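Hemolysin-related protein (PDB 6MLT) serves as a secreted, metal-binding protein of the Vibrio cholerae biofilm matrix, probably binding carbohydrate and helping the biofilm to adhere to surfaces. Local coordinates at residues S224-L229 / Q594-T599; N579-N584 / L598-F603; V276-S281 / I476-Y481; S280-K285 / G444-G449. All coordinates share one frame; numbering follows the deposited sequence.

Interaction 1 (S224-L229 / Q594-T599); sequences SSVANL and QPSWLT. With NA (sodium ion), chain G.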
loop_
_atom_site.group_PDB
_atom_site.type_symbol
_atom_site.label_atom_id
_atom_site.label_comp_id
_atom_site.label_asym_id
_atom_site.label_seq_id
_atom_site.Cartn_x
_atom_site.Cartn_y
_atom_site.Cartn_z
ATOM N N SER A 224 -6.989 -2.362 9.836
ATOM C CA SER A 224 -7.068 -1.167 9.030
ATOM C C SER A 224 -6.055 -1.258 7.901
ATOM O O SER A 224 -5.126 -2.074 7.923
ATOM C CB SER A 224 -6.813 0.089 9.878
ATOM O OG SER A 224 -5.520 0.045 10.454
ATOM N N SER A 225 -6.283 -0.418 6.901
ATOM C CA SER A 225 -5.428 -0.255 5.740
ATOM C C SER A 225 -5.227 1.236 5.526
ATOM O O SER A 225 -6.117 2.037 5.812
ATOM C CB SER A 225 -6.065 -0.862 4.473
ATOM O OG SER A 225 -6.402 -2.227 4.646
ATOM N N VAL A 226 -4.066 1.607 5.002
ATOM C CA VAL A 226 -3.806 2.981 4.598
ATOM C C VAL A 226 -3.631 2.987 3.089
ATOM O O VAL A 226 -3.044 2.060 2.519
ATOM C CB VAL A 226 -2.579 3.573 5.326
ATOM C CG1 VAL A 226 -1.326 2.776 5.028
ATOM C CG2 VAL A 226 -2.393 5.033 4.961
ATOM N N ALA A 227 -4.170 4.015 2.443
ATOM C CA ALA A 227 -4.128 4.115 0.993
ATOM C C ALA A 227 -4.537 5.525 0.604
ATOM O O ALA A 227 -5.075 6.284 1.413
ATOM C CB ALA A 227 -5.047 3.094 0.325
ATOM N N ASN A 228 -4.284 5.861 -0.653
ATOM C CA ASN A 228 -4.748 7.113 -1.228
ATOM C C ASN A 228 -6.015 6.831 -2.023
ATOM O O ASN A 228 -5.981 6.099 -3.021
ATOM C CB ASN A 228 -3.681 7.746 -2.115
ATOM C CG ASN A 228 -4.013 9.185 -2.477
ATOM O OD1 ASN A 228 -4.946 9.773 -1.926
ATOM N ND2 ASN A 228 -3.248 9.757 -3.398
ATOM N N LEU A 229 -7.130 7.401 -1.572
ATOM C CA LEU A 229 -8.434 7.131 -2.160
ATOM C C LEU A 229 -9.120 8.397 -2.664
ATOM O O LEU A 229 -10.334 8.389 -2.875
ATOM C CB LEU A 229 -9.326 6.413 -1.147
ATOM C CG LEU A 229 -8.803 5.055 -0.682
ATOM C CD1 LEU A 229 -9.592 4.570 0.521
ATOM C CD2 LEU A 229 -8.871 4.034 -1.807
ATOM N N GLN A 594 9.443 5.617 1.986
ATOM C CA GLN A 594 8.524 6.504 1.295
ATOM C C GLN A 594 7.088 6.036 1.533
ATOM O O GLN A 594 6.844 4.846 1.752
ATOM C CB GLN A 594 8.828 6.540 -0.201
ATOM N N PRO A 595 6.115 6.947 1.497
ATOM C CA PRO A 595 4.746 6.579 1.890
ATOM C C PRO A 595 4.137 5.569 0.927
ATOM O O PRO A 595 4.149 5.763 -0.291
ATOM C CB PRO A 595 3.992 7.916 1.855
ATOM C CG PRO A 595 5.041 8.971 1.764
ATOM C CD PRO A 595 6.190 8.345 1.051
ATOM N N SER A 596 3.583 4.492 1.491
ATOM C CA SER A 596 2.982 3.442 0.675
ATOM C C SER A 596 1.915 4.003 -0.258
ATOM O O SER A 596 1.788 3.556 -1.405
ATOM C CB SER A 596 2.371 2.371 1.577
ATOM O OG SER A 596 1.281 2.910 2.310
ATOM N N TRP A 597 1.130 4.974 0.217
ATOM C CA TRP A 597 -0.001 5.471 -0.558
ATOM C C TRP A 597 0.426 6.356 -1.721
ATOM O O TRP A 597 -0.422 6.703 -2.550
ATOM C CB TRP A 597 -0.983 6.232 0.347
ATOM C CG TRP A 597 -0.439 7.464 0.986
ATOM C CD1 TRP A 597 -0.516 8.741 0.504
ATOM C CD2 TRP A 597 0.248 7.550 2.244
ATOM N NE1 TRP A 597 0.085 9.612 1.380
ATOM C CE2 TRP A 597 0.561 8.907 2.456
ATOM C CE3 TRP A 597 0.625 6.609 3.210
ATOM C CZ2 TRP A 597 1.239 9.350 3.592
ATOM C CZ3 TRP A 597 1.300 7.054 4.339
ATOM C CH2 TRP A 597 1.596 8.410 4.520
ATOM N N LEU A 598 1.705 6.723 -1.805
ATOM C CA LEU A 598 2.225 7.485 -2.931
ATOM C C LEU A 598 3.122 6.652 -3.836
ATOM O O LEU A 598 3.680 7.193 -4.800
ATOM C CB LEU A 598 2.994 8.714 -2.429
ATOM C CG LEU A 598 2.182 9.691 -1.570
ATOM C CD1 LEU A 598 3.063 10.833 -1.119
ATOM C CD2 LEU A 598 0.949 10.218 -2.317
ATOM N N THR A 599 3.271 5.350 -3.561
ATOM C CA THR A 599 4.098 4.479 -4.384
ATOM C C THR A 599 3.197 3.444 -5.022
ATOM O O THR A 599 2.543 3.730 -6.038
ATOM C CB THR A 599 5.250 3.888 -3.559
ATOM O OG1 THR A 599 4.765 3.330 -2.329
ATOM C CG2 THR A 599 6.269 4.978 -3.228
HETATM NA NA NA G . -5.557 11.333 -0.221
HETATM O O HOH W 1 -0.797 1.730 1.006
HETATM O O HOH W 2 -1.402 7.784 -4.765
#
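N228 and W597 lie against each other with no direct hydrogen bond between 224-229 and 594-599; two waters carry the polar exchange, one of them attached to the amide of a sodium ligand. That amide divides its work. OD1 of N228 binds the sodium ion at 2.4 Å, in an EF-hand-like site completed by D230, D232, E236 and the carbonyl oxygen of K234. ND2 gives a proton to a water 3.0 Å away that donates in turn to W597 O. Metal on one branch and water on the other would fix which way round the amide sits. The second water donates to V226 O and receives the proton of S596 OG. Carbon contacts accompany these links. N228 CB lies 3.4 Å from W597 O, W597 CB rests 3.6 Å from A227 C, and V226 CG2 approaches W597 CE3 at 3.8 Å, the two side chains meeting at a slant. With its CG between the backbone N and the carbonyl carbon (chi1 63°), W597 swings its ring away from the strand; P595 CB covers one face of it, and NE1 bonds to D233 O. Strand 224-227 is the first strand of a propeller blade, paired with 236-241. On its flanks V226 touches F188 of strand 185-188, and S225 and A227 pack on V279 of strand 277-279, while the 3-10 turn 596-598 lies against the strand's end.

Interaction 2 (N579-N584 / L598-F603); sequences NFSDIN and LTHNSF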
loop_
_atom_site.group_PDB
_atom_site.type_symbol
_atom_site.label_atom_id
_atom_site.label_comp_id
_atom_site.label_asym_id
_atom_site.label_seq_id
_atom_site.Cartn_x
_atom_site.Cartn_y
_atom_site.Cartn_z
ATOM N N ASN A 579 2.245 -4.370 3.471
ATOM C CA ASN A 579 2.012 -3.442 2.367
ATOM C C ASN A 579 3.326 -2.958 1.760
ATOM O O ASN A 579 3.443 -1.789 1.376
ATOM C CB ASN A 579 1.166 -2.249 2.829
ATOM C CG ASN A 579 1.946 -1.271 3.687
ATOM O OD1 ASN A 579 2.844 -1.654 4.429
ATOM N ND2 ASN A 579 1.604 0.007 3.579
ATOM N N PHE A 580 4.317 -3.851 1.677
ATOM C CA PHE A 580 5.598 -3.612 1.007
ATOM C C PHE A 580 6.506 -2.612 1.713
ATOM O O PHE A 580 7.695 -2.888 1.922
ATOM C CB PHE A 580 5.396 -3.111 -0.428
ATOM C CG PHE A 580 4.981 -4.178 -1.396
ATOM C CD1 PHE A 580 5.893 -5.117 -1.849
ATOM C CD2 PHE A 580 3.682 -4.232 -1.865
ATOM C CE1 PHE A 580 5.509 -6.099 -2.748
ATOM C CE2 PHE A 580 3.293 -5.209 -2.760
ATOM C CZ PHE A 580 4.208 -6.143 -3.201
ATOM N N SER A 581 5.974 -1.440 2.061
ATOM C CA SER A 581 6.831 -0.292 2.337
ATOM C C SER A 581 7.652 -0.434 3.610
ATOM O O SER A 581 8.643 0.288 3.764
ATOM C CB SER A 581 5.989 0.978 2.415
ATOM O OG SER A 581 5.281 1.139 1.204
ATOM N N ASP A 582 7.274 -1.332 4.519
ATOM C CA ASP A 582 7.964 -1.479 5.794
ATOM C C ASP A 582 8.922 -2.659 5.818
ATOM O O ASP A 582 9.374 -3.052 6.899
ATOM C CB ASP A 582 6.946 -1.614 6.931
ATOM C CG ASP A 582 6.558 -0.274 7.524
ATOM O OD1 ASP A 582 7.443 0.605 7.622
ATOM O OD2 ASP A 582 5.373 -0.098 7.890
ATOM N N ILE A 583 9.257 -3.230 4.665
ATOM C CA ILE A 583 10.157 -4.376 4.637
ATOM C C ILE A 583 10.915 -4.376 3.317
ATOM O O ILE A 583 10.350 -4.094 2.256
ATOM C CB ILE A 583 9.377 -5.693 4.864
ATOM C CG1 ILE A 583 10.336 -6.850 5.145
ATOM C CG2 ILE A 583 8.480 -6.017 3.668
ATOM C CD1 ILE A 583 10.981 -6.789 6.507
ATOM N N ASN A 584 12.208 -4.665 3.397
ATOM C CA ASN A 584 13.024 -4.915 2.222
ATOM C C ASN A 584 13.055 -6.414 1.928
ATOM O O ASN A 584 12.686 -7.243 2.762
ATOM C CB ASN A 584 14.439 -4.380 2.433
ATOM C CG ASN A 584 14.467 -2.875 2.689
ATOM O OD1 ASN A 584 13.750 -2.110 2.048
ATOM N ND2 ASN A 584 15.299 -2.451 3.634
ATOM N N LEU A 598 1.705 6.723 -1.805
ATOM C CA LEU A 598 2.225 7.485 -2.931
ATOM C C LEU A 598 3.122 6.652 -3.836
ATOM O O LEU A 598 3.680 7.193 -4.800
ATOM C CB LEU A 598 2.994 8.714 -2.429
ATOM C CG LEU A 598 2.182 9.691 -1.570
ATOM C CD1 LEU A 598 3.063 10.833 -1.119
ATOM C CD2 LEU A 598 0.949 10.218 -2.317
ATOM N N THR A 599 3.271 5.350 -3.561
ATOM C CA THR A 599 4.098 4.479 -4.384
ATOM C C THR A 599 3.197 3.444 -5.022
ATOM O O THR A 599 2.543 3.730 -6.038
ATOM C CB THR A 599 5.250 3.888 -3.559
ATOM O OG1 THR A 599 4.765 3.330 -2.329
ATOM C CG2 THR A 599 6.269 4.978 -3.228
ATOM N N HIS A 600 3.131 2.220 -4.489
ATOM C CA HIS A 600 2.256 1.182 -5.022
ATOM C C HIS A 600 0.797 1.380 -4.627
ATOM O O HIS A 600 -0.089 0.855 -5.309
ATOM C CB HIS A 600 2.732 -0.189 -4.535
ATOM C CG HIS A 600 2.925 -0.249 -3.055
ATOM N ND1 HIS A 600 1.920 -0.620 -2.187
ATOM C CD2 HIS A 600 3.992 0.065 -2.284
ATOM C CE1 HIS A 600 2.369 -0.559 -0.947
ATOM N NE2 HIS A 600 3.621 -0.138 -0.978
ATOM N N ASN A 601 0.535 2.112 -3.544
ATOM C CA ASN A 601 -0.821 2.430 -3.102
ATOM C C ASN A 601 -1.677 1.171 -2.980
ATOM O O ASN A 601 -2.790 1.089 -3.506
ATOM C CB ASN A 601 -1.479 3.448 -4.032
ATOM C CG ASN A 601 -2.714 4.072 -3.414
ATOM O OD1 ASN A 601 -2.879 4.050 -2.194
ATOM N ND2 ASN A 601 -3.588 4.633 -4.248
ATOM N N SER A 602 -1.152 0.183 -2.259
ATOM C CA SER A 602 -1.880 -1.050 -2.005
ATOM C C SER A 602 -1.680 -1.462 -0.555
ATOM O O SER A 602 -0.775 -0.981 0.131
ATOM C CB SER A 602 -1.424 -2.183 -2.935
ATOM O OG SER A 602 -0.111 -2.606 -2.603
ATOM N N PHE A 603 -2.536 -2.373 -0.100
ATOM C CA PHE A 603 -2.456 -2.907 1.251
ATOM C C PHE A 603 -2.964 -4.340 1.216
ATOM O O PHE A 603 -4.072 -4.603 0.738
ATOM C CB PHE A 603 -3.263 -2.047 2.232
ATOM C CG PHE A 603 -2.690 -2.016 3.619
ATOM C CD1 PHE A 603 -2.909 -3.070 4.492
ATOM C CD2 PHE A 603 -1.922 -0.940 4.049
ATOM C CE1 PHE A 603 -2.377 -3.050 5.763
ATOM C CE2 PHE A 603 -1.390 -0.919 5.326
ATOM C CZ PHE A 603 -1.616 -1.974 6.182
HETATM O O HOH W 3 6.661 2.634 -0.538
#
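H600 sets its imidazole against F580 and S581. With CG between the backbone N and the carbonyl carbon (chi1 51°), the ring projects toward 579-581, NE2 nearest S581. There NE2 meets S581 OG in a hydrogen bond of 3.0 Å, at an angle of 155°. On the other side of the imidazole, ND1 lies 2.9 Å from S602 OG, a hydrogen bond within the same segment, and also takes the S602 backbone N-H, which is tilted out of the ring plane. F580 supplies the apolar cover: its CG is anti to the carbonyl carbon (chi1 -75°), and CD2 stands above the centre of the imidazole. The pair is T-shaped, the edge of F580 toward the face of H600, with centroids 5.1 Å apart. Next to it N579 crosses F603 obliquely. N579 CB lies 3.9 Å from the centroid of the F603 ring as a CH-pi contact, and N579 ND2 comes within 3.6 Å of F603 CE2. A type I turn from F580 to I583 shapes the first segment. One water joins S581 OG to T599 OG1, each 2.7 Å from it; T599 OG1 also has S596 O close by. Both segments follow the last propeller strand, 553-559, and N601 OD1 accepts a hydrogen bond from N228 N, tying the tail to the end of strand 224-227. Chemically, the imidazole is gripped at both nitrogens and covered on one face by a phenyl edge, which should hold its rotation, while the hydroxyl partners can each give or accept a proton.

Interaction 3 (V276-S281 / I476-Y481); sequences VQAVSS and IGVSAY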
loop_
_atom_site.group_PDB
_atom_site.type_symbol
_atom_site.label_atom_id
_atom_site.label_comp_id
_atom_site.label_asym_id
_atom_site.label_seq_id
_atom_site.Cartn_x
_atom_site.Cartn_y
_atom_site.Cartn_z
ATOM N N VAL A 276 -11.237 -7.062 8.316
ATOM C CA VAL A 276 -10.012 -6.744 7.592
ATOM C C VAL A 276 -10.374 -6.536 6.132
ATOM O O VAL A 276 -11.373 -7.072 5.643
ATOM C CB VAL A 276 -8.955 -7.867 7.773
ATOM C CG1 VAL A 276 -9.446 -9.172 7.160
ATOM C CG2 VAL A 276 -7.609 -7.467 7.165
ATOM N N GLN A 277 -9.567 -5.729 5.443
ATOM C CA GLN A 277 -9.757 -5.431 4.035
ATOM C C GLN A 277 -8.431 -5.546 3.307
ATOM O O GLN A 277 -7.356 -5.502 3.913
ATOM C CB GLN A 277 -10.293 -4.008 3.798
ATOM C CG GLN A 277 -10.967 -3.363 4.972
ATOM C CD GLN A 277 -10.005 -2.947 6.092
ATOM O OE1 GLN A 277 -8.817 -2.717 5.876
ATOM N NE2 GLN A 277 -10.529 -2.866 7.297
ATOM N N ALA A 278 -8.533 -5.691 1.990
ATOM C CA ALA A 278 -7.431 -5.453 1.071
ATOM C C ALA A 278 -7.795 -4.251 0.212
ATOM O O ALA A 278 -8.963 -4.062 -0.141
ATOM C CB ALA A 278 -7.146 -6.684 0.198
ATOM N N VAL A 279 -6.800 -3.421 -0.097
ATOM C CA VAL A 279 -7.000 -2.191 -0.855
ATOM C C VAL A 279 -5.983 -2.182 -1.986
ATOM O O VAL A 279 -4.775 -2.269 -1.736
ATOM C CB VAL A 279 -6.835 -0.944 0.032
ATOM C CG1 VAL A 279 -7.107 0.328 -0.769
ATOM C CG2 VAL A 279 -7.743 -1.041 1.260
ATOM N N SER A 280 -6.453 -2.086 -3.222
ATOM C CA SER A 280 -5.521 -2.240 -4.335
ATOM C C SER A 280 -6.166 -1.762 -5.629
ATOM O O SER A 280 -7.297 -1.264 -5.646
ATOM C CB SER A 280 -5.069 -3.694 -4.458
ATOM O OG SER A 280 -3.863 -3.768 -5.185
ATOM N N SER A 281 -5.408 -1.896 -6.716
ATOM C CA SER A 281 -5.891 -1.598 -8.065
ATOM C C SER A 281 -6.719 -2.787 -8.539
ATOM O O SER A 281 -6.235 -3.695 -9.217
ATOM C CB SER A 281 -4.723 -1.321 -9.008
ATOM O OG SER A 281 -3.946 -0.228 -8.560
ATOM N N ILE A 476 -13.296 -13.355 8.383
ATOM C CA ILE A 476 -12.305 -14.009 7.538
ATOM C C ILE A 476 -11.622 -12.989 6.632
ATOM O O ILE A 476 -12.222 -11.998 6.193
ATOM C CB ILE A 476 -12.938 -15.146 6.717
ATOM C CG1 ILE A 476 -11.867 -15.953 5.967
ATOM C CG2 ILE A 476 -13.973 -14.601 5.725
ATOM C CD1 ILE A 476 -10.887 -16.703 6.880
ATOM N N GLY A 477 -10.347 -13.230 6.363
ATOM C CA GLY A 477 -9.542 -12.282 5.629
ATOM C C GLY A 477 -9.585 -12.485 4.124
ATOM O O GLY A 477 -10.122 -13.465 3.612
ATOM N N VAL A 478 -8.999 -11.512 3.433
ATOM C CA VAL A 478 -8.805 -11.532 1.993
ATOM C C VAL A 478 -7.421 -10.963 1.718
ATOM O O VAL A 478 -6.827 -10.283 2.558
ATOM C CB VAL A 478 -9.874 -10.706 1.248
ATOM C CG1 VAL A 478 -11.258 -11.311 1.454
ATOM C CG2 VAL A 478 -9.854 -9.256 1.719
ATOM N N SER A 479 -6.906 -11.249 0.524
ATOM C CA SER A 479 -5.685 -10.617 0.040
ATOM C C SER A 479 -5.834 -10.397 -1.458
ATOM O O SER A 479 -6.862 -10.729 -2.054
ATOM C CB SER A 479 -4.446 -11.456 0.371
ATOM O OG SER A 479 -4.441 -12.656 -0.373
ATOM N N ALA A 480 -4.795 -9.833 -2.068
ATOM C CA ALA A 480 -4.850 -9.436 -3.469
ATOM C C ALA A 480 -3.575 -9.864 -4.177
ATOM O O ALA A 480 -2.494 -9.889 -3.582
ATOM C CB ALA A 480 -5.029 -7.924 -3.610
ATOM N N TYR A 481 -3.714 -10.186 -5.461
ATOM C CA TYR A 481 -2.584 -10.518 -6.319
ATOM C C TYR A 481 -3.059 -10.540 -7.769
ATOM O O TYR A 481 -4.199 -10.923 -8.054
ATOM C CB TYR A 481 -1.960 -11.870 -5.943
ATOM C CG TYR A 481 -0.922 -12.330 -6.946
ATOM C CD1 TYR A 481 0.238 -11.591 -7.158
ATOM C CD2 TYR A 481 -1.110 -13.485 -7.699
ATOM C CE1 TYR A 481 1.182 -11.987 -8.096
ATOM C CE2 TYR A 481 -0.167 -13.895 -8.639
ATOM C CZ TYR A 481 0.972 -13.138 -8.833
ATOM O OH TYR A 481 1.912 -13.532 -9.759
HETATM O O HOH W 4 -11.862 -9.614 4.621
#
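The peptide group joining Q277 to A278 is the flat surface that V478 meets: CG2 of V478 sits over one face of it, 3.8 Å from A278 N. The polar ends of the same peptide are engaged by other chain segments, Q277 O by R604 NE and A278 N by V446. The flat side-chain groups turn elsewhere, the Q277 amide to S240, F223 and S225, and the Y481 ring to F483, which it meets edge-to-face. Carbon packing does the rest. A278 CB lies 4.0 Å from V478 CG2, and S280 CB faces A480 CB at 4.3 Å. Packing is tight at V276, where CG1, held between the backbone N and the carbonyl carbon (chi1 64°), comes 3.5 Å from G477 CA. A water stands 2.8 Å from V276 O and 2.9 Å from I476 O, but more acceptors surround it than it has protons. V478 O is buried with no partner in the model. The short strands 277-279 and 478-481 run at 21° to each other, with no hydrogen bond between the segments, as expected of first strands in adjacent propeller blades. Each pairs outward within its own blade, 277-279 with 443-448 and 478-481 with 490-494, while 224-227 packs against V279.

Interaction 4 (S280-K285 / G444-G449); sequences SSFLGK and GIVYAG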
loop_
_atom_site.group_PDB
_atom_site.type_symbol
_atom_site.label_atom_id
_atom_site.label_comp_id
_atom_site.label_asym_id
_atom_site.label_seq_id
_atom_site.Cartn_x
_atom_site.Cartn_y
_atom_site.Cartn_z
ATOM N N SER A 280 -6.453 -2.086 -3.222
ATOM C CA SER A 280 -5.521 -2.240 -4.335
ATOM C C SER A 280 -6.166 -1.762 -5.629
ATOM O O SER A 280 -7.297 -1.264 -5.646
ATOM C CB SER A 280 -5.069 -3.694 -4.458
ATOM O OG SER A 280 -3.863 -3.768 -5.185
ATOM N N SER A 281 -5.408 -1.896 -6.716
ATOM C CA SER A 281 -5.891 -1.598 -8.065
ATOM C C SER A 281 -6.719 -2.787 -8.539
ATOM O O SER A 281 -6.235 -3.695 -9.217
ATOM C CB SER A 281 -4.723 -1.321 -9.008
ATOM O OG SER A 281 -3.946 -0.228 -8.560
ATOM N N PHE A 282 -7.997 -2.780 -8.152
ATOM C CA PHE A 282 -8.927 -3.857 -8.464
ATOM C C PHE A 282 -9.830 -3.549 -9.649
ATOM O O PHE A 282 -10.332 -4.479 -10.288
ATOM C CB PHE A 282 -9.847 -4.139 -7.271
ATOM C CG PHE A 282 -9.176 -4.769 -6.085
ATOM C CD1 PHE A 282 -8.591 -6.015 -6.182
ATOM C CD2 PHE A 282 -9.208 -4.145 -4.846
ATOM C CE1 PHE A 282 -8.008 -6.613 -5.078
ATOM C CE2 PHE A 282 -8.626 -4.743 -3.737
ATOM C CZ PHE A 282 -8.033 -5.979 -3.858
ATOM N N LEU A 283 -10.096 -2.274 -9.907
ATOM C CA LEU A 283 -11.093 -1.859 -10.880
ATOM C C LEU A 283 -10.480 -1.416 -12.200
ATOM O O LEU A 283 -11.216 -1.116 -13.142
ATOM C CB LEU A 283 -11.942 -0.724 -10.299
ATOM C CG LEU A 283 -12.497 -0.969 -8.892
ATOM C CD1 LEU A 283 -13.412 0.186 -8.484
ATOM C CD2 LEU A 283 -13.237 -2.290 -8.835
ATOM N N GLY A 284 -9.160 -1.384 -12.288
ATOM C CA GLY A 284 -8.478 -0.967 -13.496
ATOM C C GLY A 284 -6.998 -0.879 -13.213
ATOM O O GLY A 284 -6.551 -0.966 -12.066
ATOM N N LYS A 285 -6.230 -0.728 -14.282
ATOM C CA LYS A 285 -4.799 -0.538 -14.117
ATOM C C LYS A 285 -4.531 0.872 -13.593
ATOM O O LYS A 285 -5.270 1.805 -13.911
ATOM C CB LYS A 285 -4.068 -0.759 -15.441
ATOM N N GLY A 444 -9.928 -0.116 -5.349
ATOM C CA GLY A 444 -11.047 -0.776 -4.716
ATOM C C GLY A 444 -10.699 -1.174 -3.296
ATOM O O GLY A 444 -9.528 -1.331 -2.934
ATOM N N ILE A 445 -11.748 -1.324 -2.495
ATOM C CA ILE A 445 -11.662 -1.813 -1.124
ATOM C C ILE A 445 -12.524 -3.064 -1.046
ATOM O O ILE A 445 -13.728 -3.006 -1.321
ATOM C CB ILE A 445 -12.149 -0.763 -0.115
ATOM C CG1 ILE A 445 -11.289 0.496 -0.196
ATOM C CG2 ILE A 445 -12.140 -1.321 1.293
ATOM C CD1 ILE A 445 -12.027 1.749 0.239
ATOM N N VAL A 446 -11.926 -4.186 -0.669
ATOM C CA VAL A 446 -12.642 -5.455 -0.653
ATOM C C VAL A 446 -12.503 -6.089 0.721
ATOM O O VAL A 446 -11.438 -6.017 1.347
ATOM C CB VAL A 446 -12.144 -6.404 -1.764
ATOM C CG1 VAL A 446 -10.694 -6.807 -1.537
ATOM C CG2 VAL A 446 -13.047 -7.631 -1.873
ATOM N N TYR A 447 -13.587 -6.711 1.188
ATOM C CA TYR A 447 -13.578 -7.393 2.473
ATOM C C TYR A 447 -14.679 -8.441 2.503
ATOM O O TYR A 447 -15.649 -8.381 1.742
ATOM C CB TYR A 447 -13.757 -6.413 3.639
ATOM C CG TYR A 447 -15.178 -5.934 3.856
ATOM C CD1 TYR A 447 -15.700 -4.880 3.115
ATOM C CD2 TYR A 447 -15.986 -6.518 4.821
ATOM C CE1 TYR A 447 -16.991 -4.429 3.325
ATOM C CE2 TYR A 447 -17.274 -6.076 5.041
ATOM C CZ TYR A 447 -17.773 -5.032 4.293
ATOM O OH TYR A 447 -19.060 -4.593 4.515
ATOM N N ALA A 448 -14.512 -9.398 3.409
ATOM C CA ALA A 448 -15.481 -10.460 3.624
ATOM C C ALA A 448 -16.269 -10.190 4.900
ATOM O O ALA A 448 -15.686 -9.856 5.936
ATOM C CB ALA A 448 -14.789 -11.818 3.717
ATOM N N GLY A 449 -17.589 -10.335 4.816
ATOM C CA GLY A 449 -18.458 -10.281 5.967
ATOM C C GLY A 449 -18.949 -11.658 6.358
ATOM O O GLY A 449 -18.368 -12.683 5.985
#
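F282 meets V446 through the far end of its ring, CZ reaching CG1 at 3.6 Å, with the two side chains crossing at about a right angle. The setting is a beta-propeller blade in which 277-279 is the first strand and 443-448 the second; the chain between them includes the beta-prism lectin domain, so this pairing closes the blade across an inserted domain. With CG anti to the carbonyl carbon (chi1 -70°), the F282 ring lies along the strand at G444 to V446. The edge of the ring faces G444: CD2 is 3.4 Å from G444 O, and G444 CA also lies in the ring plane. G444 has no side chain, which leaves the ring edge room to come this close to the strand. One face of the same ring is covered by S280 CB, placed toward the rim. V446 and F282 share M455 of strand 452-457, while L283 contributes a looser contact, its CG 4.4 Å from G444 CA, and reaches D457. The chain turns a corner at S280, and S281 forms the centre of an inverse gamma turn in which F282 N makes a weak bond to S280 O. At the corner S280 forms an antiparallel hydrogen-bonded pair with G444, continuing the pairing of A278 with V446, while its hydroxyl bonds to D489 of the next blade. S280 N donates to G444 O over 3.2 Å, in the plane of that carbonyl. The return bond is shorter: G444 N donates to S280 O at 2.9 Å, almost in line with the carbonyl, the C=O...N angle being 173°.

How the interactions relate
Interactions 3 and 4 use the two sides of one strand: S280, at the end of 277-279, is bonded to G444 in interaction 4, and 277-279 packs without direct hydrogen bonds on the next blade in interaction 3. Both are buried. Interaction 1 sets the C-terminal region against a propeller strand, and interaction 2 folds that region on itself; they share L598 and T599. The first is mostly buried and water-bridged beside a sodium site, the second partly buried, with aromatic and hydroxyl-imidazole chemistry. N601 ties them together through N228 N. Farther along the tail, F603 N bonds to V279 O, linking interaction 2 to interaction 3, while S225 OG joins Q277 OE1 between interactions 1 and 3.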